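Local coordinates for protein putative aldolase (Bacteroides vulgatus ATCC 8482, PDB 3DXI) that is of unknown function but adopts an eight-stranded parallel TIM barrel, probably of the HMGL-like, aldolase-type family, at residues K4-T9 / F214-I219; N133-S138 / V163-G168; I169-V174 / L201-T206; G190-D195 / A226-M231; D195-G200 / S276-I281. One frame throughout, in Å; residues are numbered along the deposited sequence.

Contact 1. Residues K4-T9 / F214-I219; sequences KILDCT and FIDATI
Thr9 OG1 receives one bond across the contact and gives another within its own segment, just beyond the paired strands. It accepts the backbone N-H of Ile219 in an almost straight bond (Ile219 N to Thr9 OG1 2.9 Å, 170° at the hydrogen) and donates to Asp7 OD1 in a bond modelled as unusually short. With OG1 anti to the Thr9 carbonyl carbon (chi1 -54°), the hydroxyl lies beside its own backbone N and faces residues 218-219. Asp7 OD1 also takes Thr9 N, 3.0 Å away, from above the carboxylate plane, which makes an Asx turn, and Tyr29 is hydrogen-bonded to the same oxygen. Several groups thus fix the rotation of this buried carboxylate. The contact illustrates how a TIM barrel is closed: strand 4-7, the first, runs parallel to strand 214-217, the eighth, their axes 4.8 Å apart. Leu6 sits at the middle of the seam, its N bonded to Ile215 O at 2.9 Å and its O to Ala217 N at 3.1 Å; Cys8 N continues the pattern to Ala217 O. Leu6 and Asp216 lie side by side and point the same way, Leu6 CD2 touching Asp216 OD1 at 3.7 Å, while OD2 turns to Arg105 in a salt bridge and to His192 in a hydrogen bond. At the other end, Lys4 CB lies over one face of the Phe214 ring, 3.6 Å from its centroid in a CH-pi contact, and Tyr40 meets Phe214 edge-to-face. Cys8 SG rests on Thr218 CG2 at 3.5 Å.

Contact 2. Residues N133-S138 / V163-G168; sequences NVMYMS and VDSFGG
Ser165 OG accepts the backbone N-H of Tyr136 in a virtually linear bond, Tyr136 N to Ser165 OG 2.9 Å with 178° at the hydrogen, and Met135 CB leans on the same oxygen. The bond joins the segments that leave the fifth and sixth strands of the TIM barrel, 129-134 and 159-163, at their C-terminal ends. The last link of the sheet proper is Val163 N to Val134 O, 3.1 Å; from there the chain of residues 135-138 turns, and Met137 N keeps only a weak hold on Val163 O. Met137 then packs against that carbonyl: its CG stands between the backbone N and the carbonyl carbon (chi1 65°), 3.4 Å from Val163 O, and its selenium, since this residue is a selenomethionine, comes to 3.5 Å from Asp164 N. Asp164 centres an inverse gamma turn and faces the other way, its OD2 bonded to His194 N and its OD1 to Ile169 N, so the loop is tied to the seventh strand's end as well as to the fifth's. Further out, the Tyr136 and Phe166 rings are nearly parallel, with planes at 24°, but slid so far that they hardly overlap; the touch is made by Tyr136 CD1 on Phe166 CZ at 3.8 Å. Met135 CB covers one face of the Tyr136 ring, which also has a cation-pi partner in Lys139. Ser138 OG meets the edge of the Phe166 ring in its plane, 3.5 Å from Phe166 CD2.

Contact 3. Residues I169-V174 / L201-T206; sequences ITPKEV and LINSIT
Asn203 and Pro171 carry most of this contact, with Thr206 closing one side. The Asn203 amide is laid across the N-terminal end of helix 171-184: ND2 donates to Ile169 O at 2.9 Å, arriving well above the plane of that carbonyl, and also lies against Ile169 CG2. The other tip of the amide faces the proline. Asn203 OD1 is 3.3 Å from Pro171 CD, and although it comes close to Pro171 N as well, that nitrogen has no hydrogen to give; the meeting is a snug packing of oxygen on ring. Val174 CG2 fills in beside the amide, 3.8 Å from Asn203 OD1. These are two neighbouring helices of the outer layer of a TIM barrel, 171-184 and 200-209, linked in the chain through strand 189-192, whose Phe191 touches Ile169, Val174 and Asn203. The Pro171 ring crosses Ile202 at about a right angle, CG to Ile202 CG2 at 3.9 Å, and it packs on Ile202 of the second subunit too. Thr206 presents OG1 to Pro171 CB at 3.7 Å and CG2 to Pro171 O. Its hydroxyl is held in place by a 2.6 Å bond from Thr206 OG1 to Ile202 O, a carbonyl that Thr206 N reaches from the opposite face. At the helix start, Glu173 OE1 accepts from both N and OG1 of Thr170, the N-cap residue, with Thr170 N to Glu173 OE1 at 2.8 Å.

Contact 4. Residues G190-D195 / A226-M231; sequences GFHGHD and AGNLKM
Asp195 directs its CB toward residues 226-231 while its backbone N bonds straight across to Gly227 O, 3.0 Å with 167° at the hydrogen, the N lying above the plane of that carbonyl. From this fixed base the side chain can be followed outward. CB lies 3.8 Å from Ala226 O and equally far from Asn228 O. CG stays near Asn228 O. At the tip the oxygens part company: OD1 accepts Gly200 N, at the start of helix 200-209, and OD2 lies 2.8 Å from a water that in turn accepts Lys230 N at 3.1 Å. A second water donates to Gly193 O at 2.8 Å and accepts Leu229 N at 3.2 Å. The Asn228 amide packs at the edge of the His192 ring and beside His194; His192 ND1 is hydrogen-bonded to Asp216. Gly227 turns the chain with a positive phi of 81°, at backbone angles that call for glycine. Residues 190-195 carry on from the seventh strand; 226-231 end the loop between the eighth strand and helix 231-241, at the C-terminal side of the TIM barrel. With backbone groups bridged twice through water, the chemistry is consistent with waters that form part of the interface.

Contact 5. Residues D195-G200 / S276-I281; sequences DNLQLG and SGANNI
The loop after the seventh barrel strand meets, through a type I beta turn, the end of helix 271-278, a helix that follows the eight strands in the chain. Asn196 and Leu197, the two central residues of the turn from Asp195 to Gln198, make the touch. Asn196 CB sits 3.9 Å from Gly277 CA, and since Gly277 has no side chain the turn can lie directly against the helix backbone. Leu197 is extended, CG anti to its carbonyl carbon (chi1 -68°), which carries CD1 out over the last helical turn: it is 4.1 Å from Ala278 CA and 4.3 Å from Ala278 CB. Most of the touch is apolar, with Asn196 CB and Leu197 CD1 as its main atoms. Gln198 N to Asp195 O, 3.0 Å, closes the turn; beyond it Gly200 N, at the start of helix 200-209, bonds Asp195 OD1 at 3.1 Å, nearly along its C-O direction. Outside the pair, Asn196 O accepts from Thr269, and Leu197 also packs on Leu233 of the second subunit, so the same turn serves the subunit interface. Ser276 OG is bonded back to Tyr273 O within its helix. Beyond Ala278 the helix stops in a regular way: Ile281 N reaches Ser276 O at 2.8 Å and Asn280 N reaches Gly277 O at 3.3 Å, with Asn280 at positive phi as the C-prime residue of a Schellman motif.

The five contacts trace one side of a TIM barrel. Contact 1 joins the first and eighth strands and spans the longest stretch of chain; contact 2 closes before contacts 3 and 4 open, and these two alternate along the chain, contact 4 ending after the eighth strand. Contact 4 lies about 8 Å from contact 1, centre to centre, and adjoins it through the neighbouring strands 189-192 and 214-217. It shares Asp195 with contact 5. Contacts 2 and 5 also touch, their centres about 10 Å apart, joining the loops after the sixth and seventh strands to the end of helix 271-278. Contacts 3, 4 and 5 reach the second subunit, so this side serves the dimer.

Contact 1. Residues K4-T9 / F214-I219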
# COMPACT_ATOMS: atom_id res chain seq x y z
N LYS A 4 5.24 -12.96 17.29
CA LYS A 4 6.50 -12.25 17.45
C LYS A 4 6.68 -11.36 16.23
O LYS A 4 6.41 -11.78 15.11
CB LYS A 4 7.67 -13.23 17.56
CG LYS A 4 7.89 -13.77 18.97
CD LYS A 4 6.71 -14.58 19.44
CE LYS A 4 6.85 -15.00 20.89
NZ LYS A 4 5.68 -15.82 21.31
N ILE A 5 7.12 -10.13 16.47
CA ILE A 5 7.36 -9.17 15.41
C ILE A 5 8.86 -8.96 15.27
O ILE A 5 9.55 -8.66 16.25
CB ILE A 5 6.66 -7.82 15.73
CG1 ILE A 5 5.15 -8.05 15.78
CG2 ILE A 5 7.01 -6.78 14.67
CD1 ILE A 5 4.34 -6.82 16.17
N LEU A 6 9.37 -9.14 14.06
CA LEU A 6 10.79 -8.99 13.79
C LEU A 6 11.09 -7.85 12.82
O LEU A 6 10.51 -7.76 11.74
CB LEU A 6 11.36 -10.30 13.22
CG LEU A 6 12.86 -10.38 12.90
CD1 LEU A 6 13.31 -11.84 12.92
CD2 LEU A 6 13.14 -9.75 11.54
N ASP A 7 12.00 -6.97 13.22
CA ASP A 7 12.39 -5.86 12.38
C ASP A 7 13.78 -6.12 11.82
O ASP A 7 14.71 -6.46 12.57
CB ASP A 7 12.38 -4.55 13.18
CG ASP A 7 12.72 -3.35 12.33
OD1 ASP A 7 13.92 -3.12 12.08
OD2 ASP A 7 11.79 -2.65 11.89
N CYS A 8 13.91 -6.00 10.50
CA CYS A 8 15.19 -6.23 9.84
C CYS A 8 15.68 -5.03 9.05
O CYS A 8 16.32 -5.18 8.01
CB CYS A 8 15.10 -7.47 8.93
SG CYS A 8 13.70 -7.48 7.76
N THR A 9 15.39 -3.83 9.56
CA THR A 9 15.79 -2.59 8.90
C THR A 9 17.26 -2.54 8.46
O THR A 9 17.55 -2.34 7.28
CB THR A 9 15.51 -1.37 9.81
OG1 THR A 9 14.13 -1.39 10.22
CG2 THR A 9 15.79 -0.08 9.07
N PHE A 214 5.35 -15.48 13.28
CA PHE A 214 6.31 -14.39 13.05
C PHE A 214 5.97 -13.50 11.85
O PHE A 214 5.47 -13.98 10.83
CB PHE A 214 7.70 -14.98 12.80
CG PHE A 214 8.54 -15.16 14.04
CD1 PHE A 214 9.40 -14.15 14.47
CD2 PHE A 214 8.51 -16.36 14.74
CE1 PHE A 214 10.22 -14.33 15.58
CE2 PHE A 214 9.33 -16.56 15.86
CZ PHE A 214 10.19 -15.54 16.27
N ILE A 215 6.24 -12.21 11.98
CA ILE A 215 6.04 -11.27 10.88
C ILE A 215 7.26 -10.36 10.80
O ILE A 215 7.73 -9.85 11.82
CB ILE A 215 4.78 -10.38 11.06
CG1 ILE A 215 3.51 -11.22 10.98
CG2 ILE A 215 4.75 -9.31 9.97
CD1 ILE A 215 3.30 -11.90 9.64
N ASP A 216 7.78 -10.19 9.58
CA ASP A 216 8.94 -9.35 9.30
C ASP A 216 8.49 -8.00 8.73
O ASP A 216 7.52 -7.92 7.97
CB ASP A 216 9.85 -10.01 8.26
CG ASP A 216 10.71 -11.13 8.82
OD1 ASP A 216 10.41 -11.65 9.92
OD2 ASP A 216 11.69 -11.50 8.14
N ALA A 217 9.22 -6.94 9.08
CA ALA A 217 8.94 -5.60 8.59
C ALA A 217 10.17 -4.74 8.87
O ALA A 217 11.09 -5.19 9.54
CB ALA A 217 7.71 -5.01 9.27
N THR A 218 10.20 -3.52 8.33
CA THR A 218 11.32 -2.61 8.54
C THR A 218 10.79 -1.18 8.65
O THR A 218 9.71 -0.87 8.15
CB THR A 218 12.34 -2.68 7.38
OG1 THR A 218 11.72 -2.26 6.16
CG2 THR A 218 12.88 -4.10 7.21
N ILE A 219 11.55 -0.32 9.33
CA ILE A 219 11.16 1.08 9.49
C ILE A 219 11.14 1.78 8.12
O ILE A 219 12.14 1.79 7.40
CB ILE A 219 12.14 1.81 10.46
CG1 ILE A 219 12.05 1.17 11.85
CG2 ILE A 219 11.82 3.30 10.52
CD1 ILE A 219 10.66 1.21 12.48

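Contact 2. Residues N133-S138 / V163-G168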
# COMPACT_ATOMS: atom_id res chain seq x y z
N ASN A 133 14.64 -18.73 6.13
CA ASN A 133 13.97 -17.70 5.35
C ASN A 133 13.99 -18.23 3.92
O ASN A 133 14.92 -17.96 3.15
CB ASN A 133 14.69 -16.36 5.45
CG ASN A 133 14.18 -15.51 6.61
OD1 ASN A 133 14.00 -16.00 7.73
ND2 ASN A 133 13.94 -14.22 6.35
N VAL A 134 12.96 -19.01 3.58
CA VAL A 134 12.86 -19.63 2.26
C VAL A 134 12.22 -18.73 1.21
O VAL A 134 11.09 -18.27 1.36
CB VAL A 134 12.09 -20.96 2.34
CG1 VAL A 134 12.06 -21.65 0.97
CG2 VAL A 134 12.74 -21.87 3.39
N MSE A 135 12.96 -18.50 0.13
CA MSE A 135 12.52 -17.64 -0.96
C MSE A 135 11.54 -18.27 -1.93
O MSE A 135 11.31 -19.48 -1.90
CB MSE A 135 13.74 -17.16 -1.74
CG MSE A 135 14.90 -16.77 -0.85
SE MSE A 135 16.50 -16.23 -1.81
CE MSE A 135 16.62 -17.66 -3.10
N TYR A 136 10.97 -17.43 -2.78
CA TYR A 136 10.02 -17.83 -3.82
C TYR A 136 8.84 -18.68 -3.36
O TYR A 136 8.58 -19.74 -3.93
CB TYR A 136 10.76 -18.57 -4.93
CG TYR A 136 12.10 -17.97 -5.27
CD1 TYR A 136 12.24 -16.62 -5.58
CD2 TYR A 136 13.25 -18.76 -5.26
CE1 TYR A 136 13.49 -16.07 -5.88
CE2 TYR A 136 14.49 -18.23 -5.56
CZ TYR A 136 14.61 -16.88 -5.87
OH TYR A 136 15.85 -16.36 -6.16
N MSE A 137 8.12 -18.21 -2.35
CA MSE A 137 6.97 -18.96 -1.87
C MSE A 137 5.92 -19.07 -2.98
O MSE A 137 5.02 -19.90 -2.90
CB MSE A 137 6.37 -18.26 -0.64
CG MSE A 137 5.78 -16.89 -0.92
SE MSE A 137 5.33 -15.94 0.72
CE MSE A 137 3.72 -16.92 1.18
N SER A 138 6.03 -18.23 -4.00
CA SER A 138 5.09 -18.26 -5.12
C SER A 138 5.34 -19.43 -6.07
O SER A 138 4.61 -19.63 -7.03
CB SER A 138 5.18 -16.97 -5.93
OG SER A 138 6.41 -16.91 -6.62
N VAL A 163 8.93 -16.24 2.41
CA VAL A 163 9.31 -14.96 1.80
C VAL A 163 8.63 -14.63 0.47
O VAL A 163 8.78 -15.34 -0.52
CB VAL A 163 10.84 -14.90 1.61
CG1 VAL A 163 11.25 -13.55 1.04
CG2 VAL A 163 11.53 -15.17 2.93
N ASP A 164 7.89 -13.52 0.48
CA ASP A 164 7.18 -13.01 -0.69
C ASP A 164 8.26 -12.32 -1.55
O ASP A 164 8.27 -11.11 -1.70
CB ASP A 164 6.11 -12.02 -0.22
CG ASP A 164 5.41 -11.29 -1.36
OD1 ASP A 164 5.29 -11.85 -2.47
OD2 ASP A 164 4.96 -10.14 -1.12
N SER A 165 9.16 -13.14 -2.10
CA SER A 165 10.29 -12.67 -2.90
C SER A 165 10.01 -11.64 -4.00
O SER A 165 10.73 -10.65 -4.12
CB SER A 165 11.02 -13.87 -3.51
OG SER A 165 11.69 -14.62 -2.51
N PHE A 166 8.97 -11.87 -4.79
CA PHE A 166 8.64 -10.97 -5.88
C PHE A 166 7.71 -9.82 -5.48
O PHE A 166 7.59 -8.83 -6.21
CB PHE A 166 8.00 -11.76 -7.03
CG PHE A 166 8.86 -12.88 -7.54
CD1 PHE A 166 10.16 -12.63 -7.98
CD2 PHE A 166 8.38 -14.18 -7.58
CE1 PHE A 166 10.96 -13.66 -8.46
CE2 PHE A 166 9.17 -15.22 -8.05
CZ PHE A 166 10.47 -14.96 -8.49
N GLY A 167 7.07 -9.95 -4.32
CA GLY A 167 6.16 -8.92 -3.87
C GLY A 167 4.87 -8.97 -4.67
O GLY A 167 4.24 -7.94 -4.93
N GLY A 168 4.47 -10.18 -5.05
CA GLY A 168 3.25 -10.35 -5.82
C GLY A 168 2.27 -11.34 -5.21
O GLY A 168 1.22 -11.62 -5.79

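Contact 3. Residues I169-V174 / L201-T206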
# COMPACT_ATOMS: atom_id res chain seq x y z
N ILE A 169 2.60 -11.87 -4.03
CA ILE A 169 1.72 -12.82 -3.36
C ILE A 169 0.46 -12.11 -2.84
O ILE A 169 0.53 -10.99 -2.35
CB ILE A 169 2.47 -13.53 -2.19
CG1 ILE A 169 1.81 -14.87 -1.88
CG2 ILE A 169 2.49 -12.64 -0.96
CD1 ILE A 169 2.00 -15.89 -2.97
N THR A 170 -0.69 -12.77 -2.98
CA THR A 170 -1.96 -12.20 -2.54
C THR A 170 -2.43 -12.82 -1.21
O THR A 170 -1.95 -13.88 -0.82
CB THR A 170 -3.06 -12.42 -3.60
OG1 THR A 170 -3.30 -13.82 -3.76
CG2 THR A 170 -2.64 -11.82 -4.93
N PRO A 171 -3.38 -12.17 -0.52
CA PRO A 171 -3.91 -12.66 0.75
C PRO A 171 -4.39 -14.11 0.68
O PRO A 171 -4.10 -14.91 1.57
CB PRO A 171 -5.05 -11.69 1.06
CG PRO A 171 -4.57 -10.42 0.43
CD PRO A 171 -4.03 -10.89 -0.89
N LYS A 172 -5.14 -14.44 -0.37
CA LYS A 172 -5.64 -15.80 -0.55
C LYS A 172 -4.49 -16.80 -0.59
O LYS A 172 -4.54 -17.83 0.07
CB LYS A 172 -6.46 -15.91 -1.84
CG LYS A 172 -7.01 -17.31 -2.09
CD LYS A 172 -7.80 -17.38 -3.40
CE LYS A 172 -8.54 -18.72 -3.52
NZ LYS A 172 -9.42 -18.80 -4.73
N GLU A 173 -3.46 -16.50 -1.38
CA GLU A 173 -2.31 -17.38 -1.50
C GLU A 173 -1.56 -17.54 -0.18
O GLU A 173 -1.07 -18.63 0.11
CB GLU A 173 -1.35 -16.86 -2.57
CG GLU A 173 -1.97 -16.86 -3.96
CD GLU A 173 -1.11 -16.14 -4.97
OE1 GLU A 173 -0.75 -14.98 -4.71
OE2 GLU A 173 -0.81 -16.75 -6.02
N VAL A 174 -1.47 -16.46 0.60
CA VAL A 174 -0.78 -16.52 1.89
C VAL A 174 -1.52 -17.47 2.82
O VAL A 174 -0.89 -18.28 3.52
CB VAL A 174 -0.68 -15.12 2.57
CG1 VAL A 174 -0.08 -15.26 3.96
CG2 VAL A 174 0.18 -14.19 1.72
N LEU A 201 0.92 -5.07 4.11
CA LEU A 201 0.10 -5.00 5.32
C LEU A 201 -1.03 -6.02 5.32
O LEU A 201 -1.14 -6.81 6.25
CB LEU A 201 -0.49 -3.59 5.50
CG LEU A 201 -1.45 -3.44 6.70
CD1 LEU A 201 -0.69 -3.61 8.01
CD2 LEU A 201 -2.12 -2.09 6.65
N ILE A 202 -1.86 -6.01 4.29
CA ILE A 202 -2.98 -6.94 4.27
C ILE A 202 -2.57 -8.41 4.25
O ILE A 202 -3.25 -9.25 4.84
CB ILE A 202 -3.98 -6.63 3.10
CG1 ILE A 202 -5.27 -7.41 3.33
CG2 ILE A 202 -3.36 -6.99 1.75
CD1 ILE A 202 -5.90 -7.14 4.72
N ASN A 203 -1.47 -8.74 3.57
CA ASN A 203 -1.00 -10.12 3.56
C ASN A 203 -0.59 -10.50 4.99
O ASN A 203 -0.90 -11.59 5.47
CB ASN A 203 0.21 -10.31 2.64
CG ASN A 203 -0.15 -10.36 1.17
OD1 ASN A 203 -1.25 -10.74 0.80
ND2 ASN A 203 0.80 -9.99 0.32
N SER A 204 0.12 -9.60 5.66
CA SER A 204 0.59 -9.85 7.02
C SER A 204 -0.58 -9.98 8.00
O SER A 204 -0.60 -10.89 8.84
CB SER A 204 1.54 -8.73 7.47
OG SER A 204 2.64 -8.61 6.58
N ILE A 205 -1.55 -9.09 7.91
CA ILE A 205 -2.70 -9.16 8.79
C ILE A 205 -3.46 -10.47 8.55
O ILE A 205 -3.97 -11.08 9.48
CB ILE A 205 -3.66 -7.96 8.57
CG1 ILE A 205 -2.93 -6.65 8.89
CG2 ILE A 205 -4.89 -8.10 9.46
CD1 ILE A 205 -2.40 -6.56 10.31
N THR A 206 -3.51 -10.90 7.29
CA THR A 206 -4.19 -12.13 6.91
C THR A 206 -3.51 -13.33 7.59
O THR A 206 -4.17 -14.22 8.11
CB THR A 206 -4.18 -12.33 5.37
OG1 THR A 206 -4.93 -11.28 4.75
CG2 THR A 206 -4.80 -13.67 4.99

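Contact 4. Residues G190-D195 / A226-M231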
# COMPACT_ATOMS: atom_id res chain seq x y z
N GLY A 190 6.60 -17.99 9.86
CA GLY A 190 6.64 -16.55 9.71
C GLY A 190 6.38 -16.12 8.28
O GLY A 190 6.36 -16.94 7.35
N PHE A 191 6.17 -14.82 8.09
CA PHE A 191 5.92 -14.24 6.78
C PHE A 191 6.72 -12.96 6.59
O PHE A 191 6.77 -12.11 7.49
CB PHE A 191 4.43 -13.91 6.61
CG PHE A 191 4.11 -13.21 5.31
CD1 PHE A 191 4.23 -13.88 4.09
CD2 PHE A 191 3.73 -11.87 5.31
CE1 PHE A 191 3.96 -13.23 2.88
CE2 PHE A 191 3.45 -11.20 4.10
CZ PHE A 191 3.56 -11.88 2.88
N HIS A 192 7.36 -12.84 5.44
CA HIS A 192 8.13 -11.64 5.11
C HIS A 192 7.59 -11.16 3.77
O HIS A 192 7.93 -11.71 2.71
CB HIS A 192 9.63 -11.95 5.01
CG HIS A 192 10.47 -10.74 4.75
ND1 HIS A 192 11.59 -10.44 5.49
CD2 HIS A 192 10.37 -9.77 3.80
CE1 HIS A 192 12.14 -9.33 5.02
NE2 HIS A 192 11.42 -8.91 4.00
N GLY A 193 6.74 -10.15 3.80
CA GLY A 193 6.17 -9.66 2.57
C GLY A 193 6.91 -8.49 1.96
O GLY A 193 7.59 -7.74 2.66
N HIS A 194 6.79 -8.35 0.64
CA HIS A 194 7.40 -7.22 -0.05
C HIS A 194 6.26 -6.32 -0.49
O HIS A 194 5.12 -6.78 -0.63
CB HIS A 194 8.24 -7.68 -1.23
CG HIS A 194 9.57 -8.24 -0.84
ND1 HIS A 194 10.45 -8.77 -1.75
CD2 HIS A 194 10.18 -8.32 0.37
CE1 HIS A 194 11.54 -9.17 -1.12
NE2 HIS A 194 11.40 -8.91 0.17
N ASP A 195 6.56 -5.04 -0.71
CA ASP A 195 5.53 -4.08 -1.05
C ASP A 195 5.38 -3.68 -2.52
O ASP A 195 4.88 -2.59 -2.81
CB ASP A 195 5.73 -2.82 -0.19
CG ASP A 195 4.49 -2.46 0.60
OD1 ASP A 195 3.72 -3.38 0.95
OD2 ASP A 195 4.28 -1.26 0.88
N ALA A 226 11.11 -2.03 -4.20
CA ALA A 226 9.84 -1.62 -3.63
C ALA A 226 9.85 -1.71 -2.11
O ALA A 226 8.97 -1.17 -1.44
CB ALA A 226 8.71 -2.48 -4.19
N GLY A 227 10.84 -2.40 -1.57
CA GLY A 227 10.96 -2.51 -0.12
C GLY A 227 10.08 -3.53 0.57
O GLY A 227 9.47 -4.38 -0.08
N ASN A 228 10.02 -3.42 1.89
CA ASN A 228 9.25 -4.34 2.72
C ASN A 228 8.01 -3.69 3.34
O ASN A 228 7.70 -2.53 3.08
CB ASN A 228 10.12 -4.86 3.87
CG ASN A 228 11.40 -5.50 3.38
OD1 ASN A 228 12.49 -4.99 3.61
ND2 ASN A 228 11.27 -6.63 2.72
N LEU A 229 7.30 -4.46 4.14
CA LEU A 229 6.13 -3.94 4.83
C LEU A 229 6.68 -2.89 5.78
O LEU A 229 7.70 -3.12 6.43
CB LEU A 229 5.45 -5.06 5.64
CG LEU A 229 4.50 -4.66 6.76
CD1 LEU A 229 3.35 -3.83 6.22
CD2 LEU A 229 3.98 -5.91 7.43
N LYS A 230 6.02 -1.73 5.85
CA LYS A 230 6.47 -0.66 6.75
C LYS A 230 6.07 -1.01 8.18
O LYS A 230 4.88 -1.15 8.49
CB LYS A 230 5.85 0.68 6.32
CG LYS A 230 6.32 1.13 4.94
CD LYS A 230 5.93 2.56 4.63
CE LYS A 230 4.49 2.69 4.21
NZ LYS A 230 4.38 3.66 3.09
N MSE A 231 7.07 -1.17 9.04
CA MSE A 231 6.83 -1.52 10.43
C MSE A 231 5.83 -0.57 11.07
O MSE A 231 4.94 -1.00 11.80
CB MSE A 231 8.15 -1.51 11.21
CG MSE A 231 7.99 -1.84 12.70
SE MSE A 231 7.28 -3.62 13.02
CE MSE A 231 8.95 -4.62 12.95
O HOH W 1 8.54 -7.20 5.21
O HOH W 2 3.99 -1.00 3.69

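Contact 5. Residues D195-G200 / S276-I281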
# COMPACT_ATOMS: atom_id res chain seq x y z
N ASP A 195 6.56 -5.04 -0.71
CA ASP A 195 5.53 -4.08 -1.05
C ASP A 195 5.38 -3.68 -2.52
O ASP A 195 4.88 -2.59 -2.81
CB ASP A 195 5.73 -2.82 -0.19
CG ASP A 195 4.49 -2.46 0.60
OD1 ASP A 195 3.72 -3.38 0.95
OD2 ASP A 195 4.28 -1.26 0.88
N ASN A 196 5.79 -4.55 -3.44
CA ASN A 196 5.67 -4.22 -4.86
C ASN A 196 4.24 -3.83 -5.24
O ASN A 196 4.04 -2.93 -6.05
CB ASN A 196 6.15 -5.40 -5.72
CG ASN A 196 7.64 -5.62 -5.62
OD1 ASN A 196 8.37 -5.47 -6.60
ND2 ASN A 196 8.10 -5.96 -4.42
N LEU A 197 3.26 -4.52 -4.66
CA LEU A 197 1.85 -4.23 -4.94
C LEU A 197 1.16 -3.61 -3.73
O LEU A 197 -0.07 -3.50 -3.69
CB LEU A 197 1.11 -5.51 -5.34
CG LEU A 197 1.51 -6.12 -6.68
CD1 LEU A 197 0.74 -7.43 -6.91
CD2 LEU A 197 1.22 -5.12 -7.80
N GLN A 198 1.96 -3.23 -2.74
CA GLN A 198 1.45 -2.65 -1.51
C GLN A 198 0.47 -3.58 -0.78
O GLN A 198 -0.50 -3.13 -0.17
CB GLN A 198 0.82 -1.28 -1.77
CG GLN A 198 1.87 -0.20 -2.06
CD GLN A 198 1.27 1.18 -2.23
OE1 GLN A 198 0.09 1.40 -1.95
NE2 GLN A 198 2.08 2.14 -2.66
N LEU A 199 0.73 -4.88 -0.86
CA LEU A 199 -0.11 -5.86 -0.19
C LEU A 199 0.60 -6.37 1.08
O LEU A 199 0.13 -7.30 1.74
CB LEU A 199 -0.42 -7.04 -1.12
CG LEU A 199 -1.31 -6.78 -2.34
CD1 LEU A 199 -1.48 -8.07 -3.15
CD2 LEU A 199 -2.67 -6.26 -1.87
N GLY A 200 1.73 -5.75 1.40
CA GLY A 200 2.48 -6.16 2.58
C GLY A 200 1.64 -6.16 3.85
O GLY A 200 1.63 -7.14 4.59
N SER A 276 6.97 -6.09 -12.00
CA SER A 276 7.75 -7.26 -11.59
C SER A 276 7.00 -8.05 -10.52
O SER A 276 7.03 -9.27 -10.51
CB SER A 276 9.13 -6.84 -11.06
OG SER A 276 9.04 -6.06 -9.87
N GLY A 277 6.32 -7.34 -9.62
CA GLY A 277 5.58 -8.01 -8.57
C GLY A 277 4.42 -8.84 -9.08
O GLY A 277 4.31 -10.03 -8.76
N ALA A 278 3.54 -8.22 -9.87
CA ALA A 278 2.36 -8.90 -10.40
C ALA A 278 2.68 -10.04 -11.37
O ALA A 278 1.87 -10.94 -11.56
CB ALA A 278 1.44 -7.89 -11.08
N ASN A 279 3.86 -9.99 -11.98
CA ASN A 279 4.26 -11.02 -12.93
C ASN A 279 5.40 -11.90 -12.43
O ASN A 279 6.05 -12.61 -13.19
CB ASN A 279 4.62 -10.34 -14.26
CG ASN A 279 3.41 -9.68 -14.91
OD1 ASN A 279 2.58 -10.35 -15.52
ND2 ASN A 279 3.28 -8.37 -14.75
N ASN A 280 5.62 -11.86 -11.12
CA ASN A 280 6.67 -12.65 -10.49
C ASN A 280 7.98 -12.63 -11.25
O ASN A 280 8.48 -13.67 -11.70
CB ASN A 280 6.19 -14.08 -10.30
CG ASN A 280 4.91 -14.16 -9.50
OD1 ASN A 280 4.74 -13.45 -8.51
ND2 ASN A 280 3.99 -15.02 -9.93
N ILE A 281 8.54 -11.44 -11.40
CA ILE A 281 9.81 -11.23 -12.07
C ILE A 281 10.68 -10.52 -11.04
O ILE A 281 10.22 -9.57 -10.40
CB ILE A 281 9.67 -10.29 -13.28
CG1 ILE A 281 8.64 -10.84 -14.26
CG2 ILE A 281 11.02 -10.13 -13.98
CD1 ILE A 281 8.46 -9.96 -15.49